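Local coordinates for protein transcription termination factor FttA (PDB 2XR1) that probably terminates archaeal transcription by cleaving nascent RNA at the exit channel of RNA polymerase, with a nuclease site that holds two zinc ions, at residues S207-D212 with A240-H245; G196-L201 with L248-L253; D8-L13 with T28-E33. One frame throughout, in Å; residues are numbered along the deposited sequence.

Interaction 1. Residues S207-D212 with A240-H245. With ZN (zinc ion), chain E.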
ATOM      1  N   SER B 207       3.681   6.753 -11.929  1.00 36.03           N
ATOM      2  CA  SER B 207       4.989   6.882 -11.381  1.00 34.89           C
ATOM      3  C   SER B 207       5.098   6.477  -9.936  1.00 33.41           C
ATOM      4  O   SER B 207       4.160   6.614  -9.155  1.00 32.59           O
ATOM      5  CB  SER B 207       5.446   8.327 -11.561  1.00 33.95           C
ATOM      6  OG  SER B 207       5.354   8.620 -12.938  1.00 37.22           O
ATOM      7  N   ARG B 208       6.282   5.976  -9.615  1.00 33.45           N
ATOM      8  CA  ARG B 208       6.612   5.512  -8.293  1.00 32.94           C
ATOM      9  C   ARG B 208       7.989   6.020  -7.978  1.00 31.48           C
ATOM     10  O   ARG B 208       8.916   5.814  -8.752  1.00 32.22           O
ATOM     11  CB  ARG B 208       6.531   3.993  -8.267  1.00 34.72           C
ATOM     12  CG  ARG B 208       5.076   3.495  -8.279  1.00 36.54           C
ATOM     13  CD  ARG B 208       4.915   2.242  -9.028  1.00 42.03           C
ATOM     14  NE  ARG B 208       5.310   2.407 -10.432  1.00 46.53           N
ATOM     15  CZ  ARG B 208       4.503   2.768 -11.446  1.00 48.36           C
ATOM     16  NH1 ARG B 208       3.207   3.014 -11.248  1.00 47.25           N
ATOM     17  NH2 ARG B 208       5.008   2.897 -12.683  1.00 50.58           N
ATOM     18  N   ILE B 209       8.075   6.781  -6.899  1.00 29.67           N
ATOM     19  CA  ILE B 209       9.275   7.460  -6.495  1.00 28.29           C
ATOM     20  C   ILE B 209       9.525   6.989  -5.100  1.00 27.42           C
ATOM     21  O   ILE B 209       8.620   6.958  -4.297  1.00 25.84           O
ATOM     22  CB  ILE B 209       9.119   9.044  -6.510  1.00 27.27           C
ATOM     23  CG1 ILE B 209       8.676   9.524  -7.901  1.00 29.87           C
ATOM     24  CG2 ILE B 209      10.399   9.728  -6.245  1.00 23.78           C
ATOM     25  CD1 ILE B 209       9.529   8.987  -9.066  1.00 29.11           C
ATOM     26  N   LEU B 210      10.771   6.643  -4.835  1.00 27.84           N
ATOM     27  CA  LEU B 210      11.202   6.222  -3.522  1.00 28.51           C
ATOM     28  C   LEU B 210      12.005   7.342  -2.897  1.00 27.57           C
ATOM     29  O   LEU B 210      13.009   7.744  -3.465  1.00 28.56           O
ATOM     30  CB  LEU B 210      12.038   4.950  -3.654  1.00 29.50           C
ATOM     31  CG  LEU B 210      11.963   3.877  -2.592  1.00 31.30           C
ATOM     32  CD1 LEU B 210      10.566   3.366  -2.319  1.00 28.31           C
ATOM     33  CD2 LEU B 210      12.854   2.787  -3.107  1.00 33.61           C
ATOM     34  N   ILE B 211      11.558   7.873  -1.758  1.00 27.09           N
ATOM     35  CA  ILE B 211      12.344   8.850  -1.059  1.00 26.46           C
ATOM     36  C   ILE B 211      13.052   8.150   0.106  1.00 27.21           C
ATOM     37  O   ILE B 211      12.403   7.630   1.014  1.00 27.47           O
ATOM     38  CB  ILE B 211      11.516  10.035  -0.563  1.00 26.29           C
ATOM     39  CG1 ILE B 211      10.926  10.820  -1.743  1.00 26.33           C
ATOM     40  CG2 ILE B 211      12.400  10.986   0.284  1.00 23.76           C
ATOM     41  CD1 ILE B 211       9.471  10.484  -2.157  1.00 26.22           C
ATOM     42  N   ASP B 212      14.385   8.165   0.053  1.00 27.35           N
ATOM     43  CA  ASP B 212      15.273   7.567   1.051  1.00 28.65           C
ATOM     44  C   ASP B 212      15.166   6.030   1.098  1.00 29.95           C
ATOM     45  O   ASP B 212      14.174   5.439   0.682  1.00 30.90           O
ATOM     46  CB  ASP B 212      15.113   8.208   2.454  1.00 27.57           C
ATOM     47  CG  ASP B 212      15.695   9.658   2.536  1.00 30.88           C
ATOM     48  OD1 ASP B 212      16.508  10.012   1.632  1.00 31.25           O
ATOM     49  OD2 ASP B 212      15.362  10.450   3.511  1.00 33.73           O
ATOM     50  N   ALA B 240      12.449   6.379  -9.718  1.00 31.54           N
ATOM     51  CA  ALA B 240      13.614   7.052  -9.120  1.00 29.79           C
ATOM     52  C   ALA B 240      13.746   6.843  -7.634  1.00 28.24           C
ATOM     53  O   ALA B 240      12.819   6.494  -6.958  1.00 28.37           O
ATOM     54  CB  ALA B 240      13.573   8.512  -9.420  1.00 28.51           C
ATOM     55  N   VAL B 241      14.946   7.046  -7.138  1.00 27.64           N
ATOM     56  CA  VAL B 241      15.210   7.062  -5.723  1.00 26.64           C
ATOM     57  C   VAL B 241      15.740   8.455  -5.435  1.00 26.61           C
ATOM     58  O   VAL B 241      16.610   8.938  -6.148  1.00 26.99           O
ATOM     59  CB  VAL B 241      16.219   5.936  -5.315  1.00 27.64           C
ATOM     60  CG1 VAL B 241      16.635   6.070  -3.889  1.00 25.40           C
ATOM     61  CG2 VAL B 241      15.569   4.520  -5.546  1.00 26.00           C
ATOM     62  N   ILE B 242      15.175   9.122  -4.427  1.00 26.22           N
ATOM     63  CA  ILE B 242      15.723  10.376  -3.971  1.00 26.05           C
ATOM     64  C   ILE B 242      16.414  10.180  -2.628  1.00 25.91           C
ATOM     65  O   ILE B 242      15.864   9.590  -1.729  1.00 27.67           O
ATOM     66  CB  ILE B 242      14.651  11.451  -3.915  1.00 25.48           C
ATOM     67  CG1 ILE B 242      14.374  11.966  -5.334  1.00 27.73           C
ATOM     68  CG2 ILE B 242      15.107  12.645  -3.101  1.00 24.47           C
ATOM     69  CD1 ILE B 242      13.472  11.133  -6.159  1.00 25.94           C
ATOM     70  N   VAL B 243      17.625  10.675  -2.493  1.00 25.46           N
ATOM     71  CA  VAL B 243      18.333  10.657  -1.227  1.00 24.73           C
ATOM     72  C   VAL B 243      18.331  12.103  -0.711  1.00 24.41           C
ATOM     73  O   VAL B 243      18.861  13.024  -1.349  1.00 24.73           O
ATOM     74  CB  VAL B 243      19.768  10.133  -1.410  1.00 25.45           C
ATOM     75  CG1 VAL B 243      20.519  10.220  -0.131  1.00 25.10           C
ATOM     76  CG2 VAL B 243      19.779   8.669  -1.973  1.00 25.27           C
ATOM     77  N   THR B 244      17.735  12.295   0.453  1.00 23.60           N
ATOM     78  CA  THR B 244      17.539  13.621   0.990  1.00 23.22           C
ATOM     79  C   THR B 244      18.830  14.178   1.589  1.00 24.17           C
ATOM     80  O   THR B 244      19.083  15.374   1.486  1.00 24.93           O
ATOM     81  CB  THR B 244      16.483  13.608   2.081  1.00 22.67           C
ATOM     82  OG1 THR B 244      16.923  12.723   3.090  1.00 25.33           O
ATOM     83  CG2 THR B 244      15.143  13.139   1.576  1.00 20.11           C
ATOM     84  N   HIS B 245      19.638  13.317   2.212  1.00 24.23           N
ATOM     85  CA  HIS B 245      20.943  13.727   2.716  1.00 24.43           C
ATOM     86  C   HIS B 245      21.761  12.479   3.007  1.00 25.07           C
ATOM     87  O   HIS B 245      21.250  11.374   2.932  1.00 24.33           O
ATOM     88  CB  HIS B 245      20.861  14.646   3.957  1.00 24.19           C
ATOM     89  CG  HIS B 245      20.278  14.008   5.177  1.00 25.73           C
ATOM     90  ND1 HIS B 245      18.938  13.691   5.294  1.00 25.30           N
ATOM     91  CD2 HIS B 245      20.847  13.667   6.362  1.00 28.23           C
ATOM     92  CE1 HIS B 245      18.718  13.174   6.492  1.00 26.51           C
ATOM     93  NE2 HIS B 245      19.851  13.171   7.169  1.00 26.55           N
TER
HETATM   94 ZN    ZN E1638      20.154  13.092   9.335  1.00 34.99          ZN
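L210 and I242 lie at the middle of a backbone pairing between two neighbouring strands that run the same way, at an angle of 25°. L210 N donates to A240 O at 3.0 Å, I242 N donates to L210 O at 2.7 Å, and D212 N donates to I242 O at 2.7 Å. This alternation, in which L210 bonds through both its N and its O to residues flanking V241, is the regular pattern of parallel strands.

Branched aliphatic residues suit strands buried on both faces. On one face I209 CG2 meets I242 CD1 at 3.4 Å, while the short methyl of A240 lets the longer branch of I209 lie against it through CD1. On the other face L210 and V241 run alongside each other, L210 CB against V241 CG2. The first face also packs against I323, L325 and F327 of strand 323-329, part of the second sheet of the metallo-beta-lactamase sandwich. Strand 240-242 leads straight into the HxHxDH metal-binding motif that begins at H245.

Beyond the I211-I242 pair, polar groups take over. The D212 carboxylate grips T244 twice: OD1 accepts T244 N at 2.8 Å and OD2 accepts T244 OG1 at 2.8 Å, each through its syn lone pair. T244 OG1 stands between its backbone N and carbonyl carbon (chi1 59°), facing the carboxylate, while its methyl CG2 packs on I211 CG2. OD2 also accepts ND1 of H250, a ligand of the second zinc.

H245 ND1 donates to T244 OG1 at 3.1 Å in a bent bond, the hydroxyl oxygen lying 24° out of the imidazole plane. This probably helps fix the ring's rotation as H245 NE2 binds zinc at 2.2 Å alongside H247, H332 and D355.

Interaction 2. Residues G196-L201 with L248-L253. With ZN (zinc ion), chain F.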
ATOM      1  N   GLY B 196      15.233   5.969  12.144  1.00 33.65           N
ATOM      2  CA  GLY B 196      15.858   4.831  11.508  1.00 33.65           C
ATOM      3  C   GLY B 196      15.068   4.317  10.326  1.00 32.57           C
ATOM      4  O   GLY B 196      13.858   4.386  10.319  1.00 31.01           O
ATOM      5  N   ARG B 197      15.819   3.834   9.330  1.00 32.48           N
ATOM      6  CA  ARG B 197      15.350   3.190   8.116  1.00 32.38           C
ATOM      7  C   ARG B 197      14.222   3.914   7.396  1.00 31.10           C
ATOM      8  O   ARG B 197      13.291   3.287   6.923  1.00 30.96           O
ATOM      9  CB  ARG B 197      15.017   1.725   8.357  1.00 34.38           C
ATOM     10  CG  ARG B 197      14.008   1.467   9.464  1.00 36.01           C
ATOM     11  CD  ARG B 197      13.408   0.056   9.395  1.00 36.79           C
ATOM     12  NE  ARG B 197      12.293  -0.035  10.307  1.00 37.40           N
ATOM     13  CZ  ARG B 197      11.592  -1.126  10.541  1.00 40.00           C
ATOM     14  NH1 ARG B 197      11.878  -2.256   9.910  1.00 42.93           N
ATOM     15  NH2 ARG B 197      10.601  -1.078  11.436  1.00 40.12           N
ATOM     16  N   SER B 198      14.350   5.234   7.311  1.00 29.77           N
ATOM     17  CA  SER B 198      13.531   6.063   6.494  1.00 28.84           C
ATOM     18  C   SER B 198      13.498   5.510   5.099  1.00 29.19           C
ATOM     19  O   SER B 198      14.549   5.112   4.536  1.00 29.47           O
ATOM     20  CB  SER B 198      14.093   7.479   6.443  1.00 28.15           C
ATOM     21  OG  SER B 198      13.842   8.240   7.643  1.00 31.06           O
ATOM     22  N   CYS B 199      12.288   5.503   4.535  1.00 28.72           N
ATOM     23  CA  CYS B 199      12.038   4.982   3.200  1.00 28.94           C
ATOM     24  C   CYS B 199      10.541   5.182   2.889  1.00 28.33           C
ATOM     25  O   CYS B 199       9.696   4.688   3.631  1.00 29.43           O
ATOM     26  CB  CYS B 199      12.399   3.499   3.135  1.00 30.29           C
ATOM     27  SG  CYS B 199      12.225   2.798   1.485  1.00 32.71           S
ATOM     28  N   PHE B 200      10.220   5.949   1.851  1.00 26.54           N
ATOM     29  CA  PHE B 200       8.849   6.329   1.561  1.00 26.38           C
ATOM     30  C   PHE B 200       8.575   6.136   0.079  1.00 27.17           C
ATOM     31  O   PHE B 200       9.448   6.295  -0.785  1.00 26.61           O
ATOM     32  CB  PHE B 200       8.620   7.796   1.957  1.00 25.41           C
ATOM     33  CG  PHE B 200       8.666   8.026   3.420  1.00 26.30           C
ATOM     34  CD1 PHE B 200       7.487   7.923   4.202  1.00 28.10           C
ATOM     35  CD2 PHE B 200       9.858   8.275   4.051  1.00 25.93           C
ATOM     36  CE1 PHE B 200       7.522   8.094   5.572  1.00 29.02           C
ATOM     37  CE2 PHE B 200       9.899   8.432   5.457  1.00 28.50           C
ATOM     38  CZ  PHE B 200       8.731   8.347   6.216  1.00 28.34           C
ATOM     39  N   LEU B 201       7.348   5.809  -0.258  1.00 28.42           N
ATOM     40  CA  LEU B 201       7.009   5.679  -1.681  1.00 28.73           C
ATOM     41  C   LEU B 201       5.998   6.738  -2.010  1.00 27.94           C
ATOM     42  O   LEU B 201       5.000   6.780  -1.365  1.00 28.99           O
ATOM     43  CB  LEU B 201       6.451   4.314  -1.982  1.00 29.97           C
ATOM     44  CG  LEU B 201       6.308   4.040  -3.469  1.00 32.14           C
ATOM     45  CD1 LEU B 201       7.667   3.785  -4.051  1.00 31.57           C
ATOM     46  CD2 LEU B 201       5.244   2.851  -3.722  1.00 33.19           C
ATOM     47  N   LEU B 248      23.519   7.740   7.001  1.00 30.78           N
ATOM     48  CA  LEU B 248      23.280   6.326   6.801  1.00 31.73           C
ATOM     49  C   LEU B 248      21.814   5.936   6.967  1.00 31.02           C
ATOM     50  O   LEU B 248      21.310   5.165   6.178  1.00 31.18           O
ATOM     51  CB  LEU B 248      24.199   5.484   7.685  1.00 33.52           C
ATOM     52  CG  LEU B 248      25.513   5.217   6.938  1.00 35.52           C
ATOM     53  CD1 LEU B 248      26.610   4.769   7.867  1.00 39.23           C
ATOM     54  CD2 LEU B 248      25.318   4.244   5.751  1.00 34.43           C
ATOM     55  N   ASP B 249      21.121   6.531   7.940  1.00 30.94           N
ATOM     56  CA  ASP B 249      19.725   6.207   8.220  1.00 29.86           C
ATOM     57  C   ASP B 249      18.828   6.731   7.124  1.00 27.64           C
ATOM     58  O   ASP B 249      17.635   6.677   7.292  1.00 27.09           O
ATOM     59  CB  ASP B 249      19.286   6.731   9.621  1.00 29.99           C
ATOM     60  CG  ASP B 249      19.263   8.293   9.736  1.00 31.16           C
ATOM     61  OD1 ASP B 249      20.329   8.912   9.510  1.00 35.86           O
ATOM     62  OD2 ASP B 249      18.216   8.932  10.073  1.00 28.89           O
ATOM     63  N   HIS B 250      19.391   7.292   6.044  1.00 26.86           N
ATOM     64  CA  HIS B 250      18.615   7.715   4.866  1.00 25.78           C
ATOM     65  C   HIS B 250      19.076   7.204   3.467  1.00 26.62           C
ATOM     66  O   HIS B 250      18.289   7.235   2.502  1.00 26.22           O
ATOM     67  CB  HIS B 250      18.576   9.228   4.810  1.00 24.24           C
ATOM     68  CG  HIS B 250      17.919   9.850   5.999  1.00 23.76           C
ATOM     69  ND1 HIS B 250      16.624  10.330   5.982  1.00 20.94           N
ATOM     70  CD2 HIS B 250      18.378  10.046   7.250  1.00 24.03           C
ATOM     71  CE1 HIS B 250      16.326  10.791   7.182  1.00 24.53           C
ATOM     72  NE2 HIS B 250      17.366  10.625   7.973  1.00 23.94           N
ATOM     73  N   GLN B 251      20.356   6.837   3.348  1.00 27.76           N
ATOM     74  CA  GLN B 251      20.950   6.330   2.110  1.00 28.03           C
ATOM     75  C   GLN B 251      21.567   4.928   2.268  1.00 29.74           C
ATOM     76  O   GLN B 251      21.826   4.225   1.287  1.00 30.55           O
ATOM     77  CB  GLN B 251      22.005   7.302   1.575  1.00 27.84           C
ATOM     78  CG  GLN B 251      23.154   7.780   2.559  1.00 28.29           C
ATOM     79  CD  GLN B 251      24.301   6.783   2.729  1.00 30.45           C
ATOM     80  OE1 GLN B 251      24.316   5.709   2.112  1.00 33.26           O
ATOM     81  NE2 GLN B 251      25.267   7.124   3.567  1.00 31.90           N
ATOM     82  N   GLY B 252      21.778   4.502   3.499  1.00 30.07           N
ATOM     83  CA  GLY B 252      22.578   3.316   3.736  1.00 32.43           C
ATOM     84  C   GLY B 252      22.198   2.009   3.056  1.00 33.24           C
ATOM     85  O   GLY B 252      23.040   1.154   2.873  1.00 34.63           O
ATOM     86  N   LEU B 253      20.927   1.837   2.708  1.00 32.55           N
ATOM     87  CA  LEU B 253      20.492   0.643   2.013  1.00 33.63           C
ATOM     88  C   LEU B 253      20.126   0.908   0.554  1.00 32.30           C
ATOM     89  O   LEU B 253      19.665   0.004  -0.150  1.00 33.99           O
ATOM     90  CB  LEU B 253      19.333  -0.001   2.743  1.00 34.52           C
ATOM     91  CG  LEU B 253      19.744  -0.737   4.039  1.00 37.00           C
ATOM     92  CD1 LEU B 253      18.501  -1.248   4.728  1.00 37.68           C
ATOM     93  CD2 LEU B 253      20.685  -1.853   3.772  1.00 38.72           C
TER
HETATM   94 ZN    ZN F1639      17.805  10.990  10.034  1.00 35.44          ZN
HETATM   95  O   HOH W   1      16.037   7.473   9.170  1.00 35.30           O
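G196 lays its CA 4.3 Å from D249 CB, backbone against the side of the short helix 248-251. Its phi of 118° is one that glycine adopts readily and other residues rarely do, and it brings the backbone close to D249. R197 follows with its backbone near the D249 carbonyl while its side chain leads away, NE making a salt bridge with E194 and NH1 bonding to T224 O.

S198 turns back toward the helix. Its OG comes within 3.6 Å of H250 CE1, reaching the imidazole obliquely, and donates to a water at 2.8 Å. The small hydroxyl both fits beside the ring and supplies the proton for that bond. The water donates hydrogen bonds to D249 O at 2.6 Å and D249 OD2 at 2.8 Å, and lies above the H250 ring, nearer its perimeter than its centre.

D249 OD2 and H250 NE2 each bind the same zinc at 2.1 Å, and D355 and H607 complete its shell; H250 ND1 is held by D212. D249 CG stands between its backbone N and carbonyl carbon (chi1 66°), which carries the carboxylate to the metal.

No direct polar bond joins the segments; the water does so instead. It is a second-shell group, positioned by S198, and probably helps orient the zinc-binding oxygen of D249 and steady its backbone.

Interaction 3. Residues D8-L13 with T28-E33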
ATOM      1  N   ASP B   8      11.792   9.550 -32.705  1.00 94.97           N
ATOM      2  CA  ASP B   8      10.949  10.463 -33.489  1.00 99.73           C
ATOM      3  C   ASP B   8      10.580  11.752 -32.767  1.00 93.50           C
ATOM      4  O   ASP B   8      10.247  12.743 -33.418  1.00 96.25           O
ATOM      5  CB  ASP B   8       9.659   9.757 -33.942  1.00111.64           C
ATOM      6  N   VAL B   9      10.606  11.736 -31.436  1.00 86.60           N
ATOM      7  CA  VAL B   9      10.365  12.955 -30.654  1.00 81.43           C
ATOM      8  C   VAL B   9      11.656  13.744 -30.511  1.00 73.22           C
ATOM      9  O   VAL B   9      11.612  14.957 -30.349  1.00 71.03           O
ATOM     10  CB  VAL B   9       9.769  12.669 -29.252  1.00 79.52           C
ATOM     11  CG1 VAL B   9       8.663  11.639 -29.356  1.00 87.12           C
ATOM     12  CG2 VAL B   9      10.842  12.221 -28.288  1.00 71.56           C
ATOM     13  N   LEU B  10      12.789  13.038 -30.559  1.00 69.68           N
ATOM     14  CA  LEU B  10      14.112  13.659 -30.580  1.00 63.52           C
ATOM     15  C   LEU B  10      14.396  14.319 -31.937  1.00 66.25           C
ATOM     16  O   LEU B  10      15.065  15.353 -31.980  1.00 62.40           O
ATOM     17  CB  LEU B  10      15.220  12.649 -30.240  1.00 60.94           C
ATOM     18  CG  LEU B  10      15.349  12.183 -28.774  1.00 56.99           C
ATOM     19  CD1 LEU B  10      16.398  11.055 -28.676  1.00 56.23           C
ATOM     20  CD2 LEU B  10      15.656  13.316 -27.775  1.00 48.42           C
ATOM     21  N   LEU B  11      13.911  13.731 -33.033  1.00 73.57           N
ATOM     22  CA  LEU B  11      13.992  14.393 -34.341  1.00 77.93           C
ATOM     23  C   LEU B  11      13.162  15.676 -34.366  1.00 78.91           C
ATOM     24  O   LEU B  11      13.636  16.725 -34.789  1.00 76.88           O
ATOM     25  CB  LEU B  11      13.525  13.481 -35.487  1.00 88.27           C
ATOM     26  CG  LEU B  11      14.593  12.820 -36.370  1.00 91.13           C
ATOM     27  CD1 LEU B  11      15.278  11.687 -35.612  1.00 89.35           C
ATOM     28  CD2 LEU B  11      13.951  12.285 -37.649  1.00103.49           C
ATOM     29  N   ASP B  12      11.924  15.587 -33.907  1.00 83.13           N
ATOM     30  CA  ASP B  12      11.064  16.758 -33.808  1.00 85.72           C
ATOM     31  C   ASP B  12      11.747  17.852 -32.977  1.00 77.50           C
ATOM     32  O   ASP B  12      11.652  19.034 -33.289  1.00 78.55           O
ATOM     33  CB  ASP B  12       9.713  16.364 -33.189  1.00 91.59           C
ATOM     34  CG  ASP B  12       8.642  17.433 -33.377  1.00 99.06           C
ATOM     35  OD1 ASP B  12       8.805  18.540 -32.815  1.00 96.70           O
ATOM     36  OD2 ASP B  12       7.631  17.157 -34.070  1.00110.57           O
ATOM     37  N   LEU B  13      12.450  17.454 -31.924  1.00 70.65           N
ATOM     38  CA  LEU B  13      13.156  18.414 -31.096  1.00 64.50           C
ATOM     39  C   LEU B  13      14.374  18.957 -31.824  1.00 61.65           C
ATOM     40  O   LEU B  13      14.669  20.162 -31.734  1.00 60.37           O
ATOM     41  CB  LEU B  13      13.553  17.817 -29.746  1.00 59.65           C
ATOM     42  CG  LEU B  13      12.429  17.644 -28.703  1.00 61.60           C
ATOM     43  CD1 LEU B  13      12.946  16.834 -27.507  1.00 56.27           C
ATOM     44  CD2 LEU B  13      11.875  18.984 -28.248  1.00 62.75           C
ATOM     45  N   THR B  28      24.825  18.695 -33.732  1.00 46.94           N
ATOM     46  CA  THR B  28      24.877  17.377 -34.362  1.00 51.43           C
ATOM     47  C   THR B  28      23.675  16.537 -33.903  1.00 52.17           C
ATOM     48  O   THR B  28      22.821  16.197 -34.713  1.00 55.94           O
ATOM     49  CB  THR B  28      26.227  16.636 -34.082  1.00 53.93           C
ATOM     50  OG1 THR B  28      26.503  16.607 -32.674  1.00 51.86           O
ATOM     51  CG2 THR B  28      27.361  17.322 -34.779  1.00 53.51           C
ATOM     52  N   ASP B  29      23.611  16.213 -32.617  1.00 50.03           N
ATOM     53  CA  ASP B  29      22.555  15.345 -32.084  1.00 50.75           C
ATOM     54  C   ASP B  29      21.853  15.996 -30.901  1.00 46.26           C
ATOM     55  O   ASP B  29      22.355  16.945 -30.262  1.00 42.84           O
ATOM     56  CB  ASP B  29      23.105  13.957 -31.664  1.00 54.37           C
ATOM     57  CG  ASP B  29      23.063  12.919 -32.810  1.00 64.24           C
ATOM     58  OD1 ASP B  29      23.761  13.126 -33.827  1.00 70.97           O
ATOM     59  OD2 ASP B  29      22.341  11.887 -32.684  1.00 71.67           O
ATOM     60  N   VAL B  30      20.676  15.436 -30.636  1.00 46.65           N
ATOM     61  CA  VAL B  30      19.819  15.801 -29.532  1.00 44.21           C
ATOM     62  C   VAL B  30      19.396  14.490 -28.813  1.00 45.51           C
ATOM     63  O   VAL B  30      18.903  13.550 -29.442  1.00 49.19           O
ATOM     64  CB  VAL B  30      18.651  16.655 -30.074  1.00 45.16           C
ATOM     65  CG1 VAL B  30      17.425  16.528 -29.252  1.00 45.86           C
ATOM     66  CG2 VAL B  30      19.071  18.093 -30.151  1.00 43.05           C
ATOM     67  N   GLU B  31      19.660  14.427 -27.508  1.00 43.49           N
ATOM     68  CA  GLU B  31      19.397  13.264 -26.656  1.00 44.31           C
ATOM     69  C   GLU B  31      18.876  13.691 -25.301  1.00 41.82           C
ATOM     70  O   GLU B  31      19.316  14.650 -24.755  1.00 40.54           O
ATOM     71  CB  GLU B  31      20.696  12.515 -26.358  1.00 46.23           C
ATOM     72  CG  GLU B  31      21.179  11.577 -27.461  1.00 52.45           C
ATOM     73  CD  GLU B  31      20.316  10.291 -27.608  1.00 58.88           C
ATOM     74  OE1 GLU B  31      19.577   9.917 -26.662  1.00 60.06           O
ATOM     75  OE2 GLU B  31      20.376   9.664 -28.682  1.00 65.58           O
ATOM     76  N   PHE B  32      17.948  12.937 -24.760  1.00 42.76           N
ATOM     77  CA  PHE B  32      17.554  13.035 -23.379  1.00 42.15           C
ATOM     78  C   PHE B  32      18.566  12.257 -22.547  1.00 42.80           C
ATOM     79  O   PHE B  32      18.676  11.058 -22.710  1.00 43.87           O
ATOM     80  CB  PHE B  32      16.201  12.385 -23.177  1.00 43.78           C
ATOM     81  CG  PHE B  32      15.066  13.086 -23.865  1.00 45.59           C
ATOM     82  CD1 PHE B  32      14.761  14.429 -23.587  1.00 46.44           C
ATOM     83  CD2 PHE B  32      14.246  12.385 -24.741  1.00 48.42           C
ATOM     84  CE1 PHE B  32      13.691  15.057 -24.203  1.00 48.66           C
ATOM     85  CE2 PHE B  32      13.187  13.004 -25.354  1.00 52.19           C
ATOM     86  CZ  PHE B  32      12.906  14.349 -25.084  1.00 52.13           C
ATOM     87  N   GLU B  33      19.329  12.935 -21.684  1.00 43.00           N
ATOM     88  CA  GLU B  33      20.270  12.235 -20.808  1.00 45.46           C
ATOM     89  C   GLU B  33      19.911  12.537 -19.379  1.00 46.43           C
ATOM     90  O   GLU B  33      20.093  13.649 -18.895  1.00 46.89           O
ATOM     91  CB  GLU B  33      21.719  12.597 -21.113  1.00 46.84           C
ATOM     92  CG  GLU B  33      22.130  12.202 -22.524  1.00 48.97           C
ATOM     93  CD  GLU B  33      23.573  12.582 -22.900  1.00 54.02           C
ATOM     94  OE1 GLU B  33      24.322  13.097 -22.022  1.00 57.19           O
ATOM     95  OE2 GLU B  33      23.948  12.361 -24.089  1.00 54.33           O
TER
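V30 turns its side chain toward the helix, where CG1 meets L10 CD2 at 4.0 Å and L13 CB at 4.1 Å. A beta-branched valine is compact enough here to let the helix lie close. The axes of helix and strand pass 8.1 Å apart, at 122° between their directions.

E31 next points the other way, yet its chain bends at chi2 and brings OE1 to 3.9 Å from L10 CD1; this is packing alone, and the carboxylate has a long, weak ion pair with R171.

F32 offers a flat face and an edge to several helix residues. With CG anti to the carbonyl carbon (chi1 -66°), the ring extends toward the helix. The forked end of L10 suits it: CD1 lies near V30 O and E31, while CD2 makes a CH-pi contact over one face, 3.7 Å from the F32 centroid and 25° off the normal. V9 CG2 comes in at the edge, 3.8 Å from F32 CE2, and L13 CD1 meets F32 CZ obliquely at 3.5 Å. H174 also stacks on this phenyl.

The helix thus presents one apolar side to the edge strand of a three-stranded mixed sheet, consistent with the helix-on-sheet packing of a type II KH domain.

From the N terminus, interaction 3 comes first: the chain leaves helix 7-18 and returns through residues 19-29 to strand 30-33, closing a short loop within the first KH domain. The chain later enters the metallo-beta-lactamase part, where residues 196-201 open interaction 2. Strand 208-211 follows and pairs with 240-242 in interaction 1, which closes before 248-253 returns to 196-201, so interaction 1 lies wholly within the longer loop of interaction 2. These two touch: I211 pairs with F200 across adjacent strands, together they supply some of the ligands of both zincs, and D212 of one holds H250 of the other. Interaction 3 stands apart, its centre about 27 Å from that of interaction 1.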